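Local coordinates for protein exotoxin 3 (Staphylococcus aureus, PDB 2Z8L) that binds the glycan sialyl Lewis X through its beta-grasp half and, as a superantigen-like toxin family member, probably recognises host glycoconjugates, at residues A[38-43]-A[70-75]; A[112-117]-A[127-132]; A[169-174]-A[202-207]. One frame throughout, in Å; residues are numbered along the deposited sequence.

Contact 1 (A[38-43]-A[70-75]); sequences YRYSKG and KTRKNP. Unlike the reference sequence in segment 70-75: T71 (reference Lys).
The guanidinium of R72 carries CB of Y38 on one face, offset toward the rim, while the backbone carbonyl of R39 sits at its edge and nearly in its plane. NE of R72 in turn lies at the edge of the Y38 ring, 4.0 Å from CD1, the two planes turned 70° apart. R72 NH1 donates to R39 O at 3.0 Å, reaching that oxygen from above the carbonyl plane. Although CB of R72 points away from strand 35-42, the bend at chi2 (59°) brings the guanidinium back over it. The guanidinium of R39 has T71 O at its edge, and NE donates to that oxygen at 3.0 Å in a rather bent bond of 137°.

The segments meet at the surface of the OB-fold domain, where the short strand 73-75 pairs antiparallel with strand 35-42, whose other side pairs with strand 45-52. Y38 and K73 form the non-hydrogen-bonded pair; just beyond it, R39 N donates to R72 O at 2.8 Å. Y38 and K73 run side by side, the methylenes of the extended lysine lying along the ring as far as CE, 3.6 Å from Y38 OH. N74 ND2 also donates to T71 O, at 2.9 Å and from the opposite face to R39 NE, so two side chains grip this loop carbonyl.

Contact 2 (A[112-117]-A[127-132]); sequences APKFVI and THVKRH. Unlike the reference sequence in segment 112-117: K114 (reference Arg). Unlike the reference sequence in segment 127-132: T127 (reference Val), H132 (reference Tyr).
T127 meets V116 methyl to methyl: CG2 of T127 and CG1 of V116 are 3.4 Å apart, closer than two methyls normally pack. Both methyls stand anti to their own backbone N, which directs them at each other across the strands. H128 follows on the opposite face, paired with I117 through two nearly straight backbone bonds, H128 N to I117 O at 2.8 Å and I117 N to H128 O at 2.9 Å. I117 O also lies near the plane of the imidazole, at its edge, and the ring meets those of Y126 and F156. V129 returns to the side of V116, where its CG1 packs against CD of K114 at 3.8 Å.

These residues belong to the hairpin of strands 114-121 and 124-131, which forms one margin of the beta-grasp sheet. On the face of F115 and I117 the sheet rests on helix 141-155, F115 touching L148 and I117 touching L152. The F115 ring has CG1 of I117 over its centre.

K130 forms the next hydrogen-bonded pair, with F115, its N donating to F115 O at 2.9 Å and its O accepting from F115 N. With CG of K130 beside its backbone N (chi1 -61°), CG comes to 4.1 Å from CD1 of I117; the chain then bends at chi2 and leads away. R131 begins by pointing away, but a similar bend returns its guanidinium to the first segment: NH1 donates to A112 O at 2.7 Å, nearly along the C=O axis, and CG of K114 covers one face. H132 N closes the ladder by donating to P113 O at 3.0 Å, and its side chain packs on M203 and L148.

Contact 3 (A[169-174]-A[202-207]); sequences KVIMKD and KMEANI. Unlike the reference sequence in segment 169-174: I171 (reference Thr). Unlike the reference sequence in segment 202-207: M203 (reference Ile).
Strands 169-172 and 202-207 run antiparallel, their axes 159° apart, and four backbone bonds join K169 to E204 and I171 to K202 around the non-hydrogen-bonded pair V170 and M203. The bond from K202 N to I171 O is the longest of the four at 3.3 Å, whereas E204 N reaches K169 O at 2.8 Å. On the buried face V170 and M203 lie side by side, CG2 of V170 being 4.1 Å from SD of M203; the thioether end then leads on toward F115 and L148, into the layer between the beta-grasp sheet and helix 141-155.

The other face brings together K169, I171, K202 and E204. CD1 of I171 is set against the E204 carboxylate, 3.3 Å from OE2, the two side chains crossing at a slant, and it also touches CE of K202 at 4.0 Å. The lysine, bent at chi3 (57°), turns its ammonium toward the same carboxylate in a weak salt bridge, K202 NZ to E204 OE2 at 3.4 Å. K169 extends alongside E204, with its NZ 4.7 Å from OE1, and makes a cation-pi contact with Y177, a residue of the glycan pocket. The carboxylate thus has one lysine on its own strand and another nearby across the strands, which would be expected to favour its charged form, although the acidic pH of the crystal (4.6) could partly offset this.

Contacts 2 and 3 are parts of one beta-grasp sheet, their centres 9 Å apart. Strand 200-207 lies beside strand 114-121, and the two contacts are joined by probable hydrogen bonds from V116 N to M203 O at 2.8 Å and from M203 N to K114 O at 2.9 Å. Contact 1 belongs to the OB-fold half, on the opposite side of the chain's centre, with its centre 38 Å from that of contact 2 and 33 Å from that of contact 3. The bound glycan lies close to contact 3: the K169 side chain is about 6 Å from the sialic acid, and Y177 and Y178 on the adjoining strand 177-181 help line the pocket.

Contact 1 (A[38-43]-A[70-75])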
# COMPACT_ATOMS: atom_id res chain seq x y z
N TYR A 38 -1.88 -0.30 -20.02
CA TYR A 38 -1.64 0.60 -21.13
C TYR A 38 -1.51 2.01 -20.64
O TYR A 38 -2.38 2.54 -19.97
CB TYR A 38 -2.75 0.47 -22.15
CG TYR A 38 -2.68 -0.89 -22.81
CD1 TYR A 38 -1.97 -1.10 -23.97
CD2 TYR A 38 -3.30 -1.99 -22.23
CE1 TYR A 38 -1.92 -2.36 -24.56
CE2 TYR A 38 -3.22 -3.23 -22.76
CZ TYR A 38 -2.53 -3.43 -23.94
OH TYR A 38 -2.47 -4.71 -24.52
N ARG A 39 -0.42 2.63 -21.02
CA ARG A 39 -0.06 3.94 -20.51
C ARG A 39 -0.58 5.09 -21.34
O ARG A 39 -0.53 5.05 -22.57
CB ARG A 39 1.46 4.05 -20.45
CG ARG A 39 1.91 5.24 -19.71
CD ARG A 39 3.44 5.29 -19.64
NE ARG A 39 4.03 5.12 -20.96
CZ ARG A 39 3.97 6.01 -21.96
NH1 ARG A 39 3.36 7.19 -21.80
NH2 ARG A 39 4.54 5.70 -23.13
N TYR A 40 -1.05 6.14 -20.70
CA TYR A 40 -1.36 7.36 -21.38
C TYR A 40 -1.44 8.53 -20.42
O TYR A 40 -1.33 8.37 -19.20
CB TYR A 40 -2.67 7.20 -22.13
CG TYR A 40 -3.86 7.08 -21.23
CD1 TYR A 40 -4.19 5.89 -20.64
CD2 TYR A 40 -4.65 8.18 -20.98
CE1 TYR A 40 -5.30 5.79 -19.81
CE2 TYR A 40 -5.76 8.10 -20.19
CZ TYR A 40 -6.07 6.90 -19.60
OH TYR A 40 -7.18 6.86 -18.80
N SER A 41 -1.63 9.72 -20.97
CA SER A 41 -1.73 10.90 -20.15
C SER A 41 -2.82 11.84 -20.66
O SER A 41 -3.08 11.87 -21.85
CB SER A 41 -0.38 11.60 -20.06
OG SER A 41 0.15 11.90 -21.32
N LYS A 42 -3.49 12.52 -19.74
CA LYS A 42 -4.57 13.45 -20.04
C LYS A 42 -4.53 14.57 -19.01
O LYS A 42 -4.49 14.32 -17.80
CB LYS A 42 -5.94 12.76 -19.99
CG LYS A 42 -6.16 11.62 -20.99
CD LYS A 42 -6.44 12.10 -22.40
CE LYS A 42 -6.22 10.99 -23.45
NZ LYS A 42 -7.05 11.20 -24.68
N GLY A 43 -4.54 15.81 -19.49
CA GLY A 43 -4.61 16.95 -18.60
C GLY A 43 -3.51 16.97 -17.56
O GLY A 43 -3.74 17.33 -16.41
N LYS A 70 7.39 3.90 -19.32
CA LYS A 70 7.59 4.84 -20.44
C LYS A 70 7.29 4.17 -21.78
O LYS A 70 7.62 4.71 -22.85
CB LYS A 70 9.02 5.39 -20.44
CG LYS A 70 10.11 4.31 -20.56
CD LYS A 70 11.49 4.87 -20.20
CE LYS A 70 12.33 3.86 -19.41
NZ LYS A 70 13.56 4.51 -18.85
N THR A 71 6.67 3.00 -21.73
CA THR A 71 6.22 2.32 -22.92
C THR A 71 4.69 2.26 -22.91
O THR A 71 4.08 2.30 -21.86
CB THR A 71 6.84 0.92 -23.01
OG1 THR A 71 6.23 0.19 -24.09
CG2 THR A 71 6.67 0.16 -21.74
N ARG A 72 4.08 2.16 -24.08
CA ARG A 72 2.62 2.10 -24.17
C ARG A 72 2.07 0.85 -23.49
O ARG A 72 1.21 0.95 -22.62
CB ARG A 72 2.19 2.16 -25.63
CG ARG A 72 0.76 1.79 -25.91
CD ARG A 72 -0.25 2.65 -25.18
NE ARG A 72 -1.59 2.46 -25.76
CZ ARG A 72 -2.70 3.02 -25.29
NH1 ARG A 72 -2.66 3.84 -24.25
NH2 ARG A 72 -3.87 2.79 -25.88
N LYS A 73 2.59 -0.33 -23.87
CA LYS A 73 2.07 -1.64 -23.41
C LYS A 73 3.02 -2.15 -22.33
O LYS A 73 4.20 -2.29 -22.60
CB LYS A 73 1.96 -2.64 -24.55
CG LYS A 73 1.42 -4.02 -24.18
CD LYS A 73 1.22 -4.90 -25.39
CE LYS A 73 0.71 -6.26 -25.03
NZ LYS A 73 0.15 -6.98 -26.22
N ASN A 74 2.48 -2.48 -21.16
CA ASN A 74 3.27 -2.85 -19.98
C ASN A 74 2.74 -4.16 -19.41
O ASN A 74 1.89 -4.18 -18.52
CB ASN A 74 3.19 -1.77 -18.93
CG ASN A 74 3.78 -0.48 -19.39
OD1 ASN A 74 4.98 -0.28 -19.28
ND2 ASN A 74 2.96 0.35 -20.03
N PRO A 75 3.26 -5.29 -19.89
CA PRO A 75 2.82 -6.57 -19.36
C PRO A 75 3.44 -6.94 -18.01
O PRO A 75 4.40 -6.31 -17.58
CB PRO A 75 3.27 -7.56 -20.44
CG PRO A 75 4.41 -6.87 -21.10
CD PRO A 75 4.25 -5.42 -20.97

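Contact 2 (A[112-117]-A[127-132])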
# COMPACT_ATOMS: atom_id res chain seq x y z
N ALA A 112 9.86 -12.15 6.56
CA ALA A 112 8.93 -12.11 7.70
C ALA A 112 9.47 -11.12 8.73
O ALA A 112 9.78 -11.49 9.88
CB ALA A 112 8.75 -13.47 8.31
N PRO A 113 9.55 -9.86 8.34
CA PRO A 113 10.06 -8.85 9.29
C PRO A 113 9.19 -8.79 10.55
O PRO A 113 7.98 -8.93 10.47
CB PRO A 113 9.98 -7.53 8.51
CG PRO A 113 8.95 -7.81 7.39
CD PRO A 113 9.13 -9.26 7.06
N LYS A 114 9.81 -8.55 11.68
CA LYS A 114 9.05 -8.23 12.89
C LYS A 114 8.27 -6.92 12.73
O LYS A 114 8.75 -5.97 12.13
CB LYS A 114 10.02 -8.10 14.05
CG LYS A 114 10.56 -9.46 14.49
CD LYS A 114 11.34 -9.41 15.75
CE LYS A 114 12.22 -10.61 15.88
NZ LYS A 114 12.98 -10.69 17.17
N PHE A 115 7.05 -6.88 13.28
CA PHE A 115 6.24 -5.68 13.36
C PHE A 115 6.07 -5.39 14.85
O PHE A 115 5.37 -6.15 15.51
CB PHE A 115 4.86 -5.95 12.71
CG PHE A 115 4.00 -4.77 12.55
CD1 PHE A 115 4.47 -3.46 12.60
CD2 PHE A 115 2.67 -4.96 12.25
CE1 PHE A 115 3.61 -2.38 12.39
CE2 PHE A 115 1.83 -3.89 12.08
CZ PHE A 115 2.30 -2.62 12.13
N VAL A 116 6.78 -4.38 15.34
CA VAL A 116 6.84 -4.09 16.81
C VAL A 116 5.82 -2.98 17.04
O VAL A 116 5.98 -1.86 16.56
CB VAL A 116 8.24 -3.65 17.26
CG1 VAL A 116 8.29 -3.41 18.71
CG2 VAL A 116 9.30 -4.73 16.94
N ILE A 117 4.75 -3.31 17.75
CA ILE A 117 3.65 -2.43 17.96
C ILE A 117 3.66 -1.97 19.41
O ILE A 117 3.46 -2.79 20.32
CB ILE A 117 2.37 -3.14 17.65
CG1 ILE A 117 2.39 -3.63 16.19
CG2 ILE A 117 1.15 -2.23 17.91
CD1 ILE A 117 1.48 -4.75 15.94
N THR A 127 4.40 -3.34 24.50
CA THR A 127 5.01 -3.68 23.20
C THR A 127 4.64 -5.10 22.82
O THR A 127 4.87 -6.06 23.56
CB THR A 127 6.51 -3.59 23.27
OG1 THR A 127 6.89 -2.27 23.73
CG2 THR A 127 7.10 -3.89 21.91
N HIS A 128 3.99 -5.21 21.67
CA HIS A 128 3.60 -6.47 21.08
C HIS A 128 4.51 -6.71 19.90
O HIS A 128 4.72 -5.82 19.11
CB HIS A 128 2.16 -6.38 20.57
CG HIS A 128 1.16 -6.04 21.63
ND1 HIS A 128 0.50 -7.00 22.34
CD2 HIS A 128 0.63 -4.85 22.01
CE1 HIS A 128 -0.37 -6.44 23.16
NE2 HIS A 128 -0.31 -5.13 22.99
N VAL A 129 4.99 -7.94 19.72
CA VAL A 129 5.84 -8.23 18.61
C VAL A 129 5.13 -9.24 17.73
O VAL A 129 4.86 -10.36 18.15
CB VAL A 129 7.21 -8.83 19.01
CG1 VAL A 129 8.08 -9.10 17.73
CG2 VAL A 129 7.94 -7.94 20.01
N LYS A 130 4.87 -8.85 16.50
CA LYS A 130 4.16 -9.66 15.54
C LYS A 130 5.12 -9.79 14.34
O LYS A 130 6.23 -9.32 14.40
CB LYS A 130 2.85 -9.04 15.13
CG LYS A 130 1.86 -8.82 16.28
CD LYS A 130 1.25 -10.16 16.70
CE LYS A 130 0.37 -10.02 17.92
NZ LYS A 130 0.16 -11.35 18.61
N ARG A 131 4.70 -10.57 13.36
CA ARG A 131 5.41 -10.67 12.05
C ARG A 131 4.50 -10.16 10.99
O ARG A 131 3.28 -10.32 11.10
CB ARG A 131 5.74 -12.13 11.73
CG ARG A 131 6.64 -12.77 12.66
CD ARG A 131 8.02 -12.31 12.46
NE ARG A 131 8.96 -13.07 13.27
CZ ARG A 131 10.28 -13.09 13.11
NH1 ARG A 131 10.87 -12.40 12.13
NH2 ARG A 131 11.02 -13.82 13.91
N HIS A 132 5.06 -9.60 9.93
CA HIS A 132 4.27 -9.29 8.78
C HIS A 132 4.95 -10.02 7.63
O HIS A 132 6.08 -9.73 7.28
CB HIS A 132 4.27 -7.81 8.49
CG HIS A 132 3.46 -7.42 7.30
ND1 HIS A 132 2.08 -7.44 7.31
CD2 HIS A 132 3.83 -7.03 6.06
CE1 HIS A 132 1.64 -7.05 6.13
NE2 HIS A 132 2.67 -6.79 5.35

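Contact 3 (A[169-174]-A[202-207])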
# COMPACT_ATOMS: atom_id res chain seq x y z
N LYS A 169 6.66 3.04 10.92
CA LYS A 169 7.99 3.21 10.30
C LYS A 169 8.40 1.85 9.76
O LYS A 169 8.39 0.86 10.48
CB LYS A 169 8.97 3.74 11.29
CG LYS A 169 10.33 4.04 10.79
CD LYS A 169 11.14 4.72 11.84
CE LYS A 169 12.62 4.45 11.67
NZ LYS A 169 13.46 5.21 12.64
N VAL A 170 8.72 1.80 8.48
CA VAL A 170 9.28 0.60 7.83
C VAL A 170 10.77 0.82 7.65
O VAL A 170 11.18 1.82 7.07
CB VAL A 170 8.63 0.39 6.44
CG1 VAL A 170 9.31 -0.75 5.70
CG2 VAL A 170 7.07 0.19 6.57
N ILE A 171 11.59 -0.07 8.21
CA ILE A 171 13.02 0.12 8.27
C ILE A 171 13.68 -0.95 7.40
O ILE A 171 13.34 -2.15 7.48
CB ILE A 171 13.54 0.00 9.71
CG1 ILE A 171 12.83 1.00 10.62
CG2 ILE A 171 15.09 0.21 9.70
CD1 ILE A 171 12.90 0.67 12.16
N MET A 172 14.60 -0.50 6.56
CA MET A 172 15.26 -1.36 5.61
C MET A 172 16.57 -1.88 6.20
O MET A 172 17.12 -1.31 7.16
CB MET A 172 15.49 -0.62 4.30
CG MET A 172 14.25 0.09 3.77
SD MET A 172 12.94 -1.08 3.36
CE MET A 172 13.58 -1.87 1.90
N LYS A 173 17.04 -2.98 5.65
CA LYS A 173 18.33 -3.55 6.10
C LYS A 173 19.49 -2.56 6.00
O LYS A 173 20.42 -2.59 6.85
CB LYS A 173 18.60 -4.84 5.34
CG LYS A 173 17.62 -5.95 5.74
CD LYS A 173 17.78 -7.22 4.98
CE LYS A 173 16.78 -8.26 5.49
NZ LYS A 173 16.80 -9.42 4.57
N ASP A 174 19.50 -1.72 4.97
CA ASP A 174 20.56 -0.71 4.82
C ASP A 174 20.39 0.55 5.71
O ASP A 174 21.27 1.42 5.74
CB ASP A 174 20.75 -0.36 3.33
CG ASP A 174 19.71 0.62 2.79
OD1 ASP A 174 18.79 1.09 3.49
OD2 ASP A 174 19.86 0.93 1.59
N LYS A 202 12.45 -4.54 9.54
CA LYS A 202 11.54 -4.48 10.66
C LYS A 202 10.55 -3.34 10.44
O LYS A 202 10.77 -2.45 9.61
CB LYS A 202 12.33 -4.26 11.93
CG LYS A 202 11.57 -3.79 13.09
CD LYS A 202 12.42 -3.67 14.31
CE LYS A 202 13.62 -2.75 14.12
NZ LYS A 202 14.14 -2.35 15.49
N MET A 203 9.39 -3.39 11.08
CA MET A 203 8.43 -2.32 11.01
C MET A 203 8.02 -2.01 12.43
O MET A 203 8.06 -2.90 13.31
CB MET A 203 7.24 -2.76 10.18
CG MET A 203 7.75 -3.18 8.83
SD MET A 203 6.52 -3.69 7.73
CE MET A 203 5.86 -5.01 8.64
N GLU A 204 7.76 -0.73 12.67
CA GLU A 204 7.40 -0.26 14.01
C GLU A 204 6.13 0.54 13.93
O GLU A 204 5.85 1.14 12.90
CB GLU A 204 8.53 0.58 14.55
CG GLU A 204 9.87 -0.05 14.48
CD GLU A 204 10.97 0.88 14.94
OE1 GLU A 204 10.80 2.14 14.92
OE2 GLU A 204 12.04 0.33 15.34
N ALA A 205 5.28 0.47 14.94
CA ALA A 205 4.11 1.32 15.01
C ALA A 205 3.98 1.75 16.45
O ALA A 205 4.25 0.99 17.37
CB ALA A 205 2.90 0.61 14.63
N ASN A 206 3.67 3.03 16.62
CA ASN A 206 3.35 3.58 17.95
C ASN A 206 1.89 4.03 17.86
O ASN A 206 1.56 4.82 16.94
CB ASN A 206 4.33 4.73 18.31
CG ASN A 206 5.78 4.23 18.59
OD1 ASN A 206 6.50 3.74 17.71
ND2 ASN A 206 6.21 4.37 19.84
N ILE A 207 0.99 3.40 18.64
CA ILE A 207 -0.47 3.54 18.54
C ILE A 207 -1.01 4.11 19.87
O ILE A 207 -0.61 3.63 20.95
CB ILE A 207 -1.23 2.17 18.51
CG1 ILE A 207 -0.91 1.25 17.38
CG2 ILE A 207 -2.81 2.38 18.57
CD1 ILE A 207 -1.88 0.10 17.42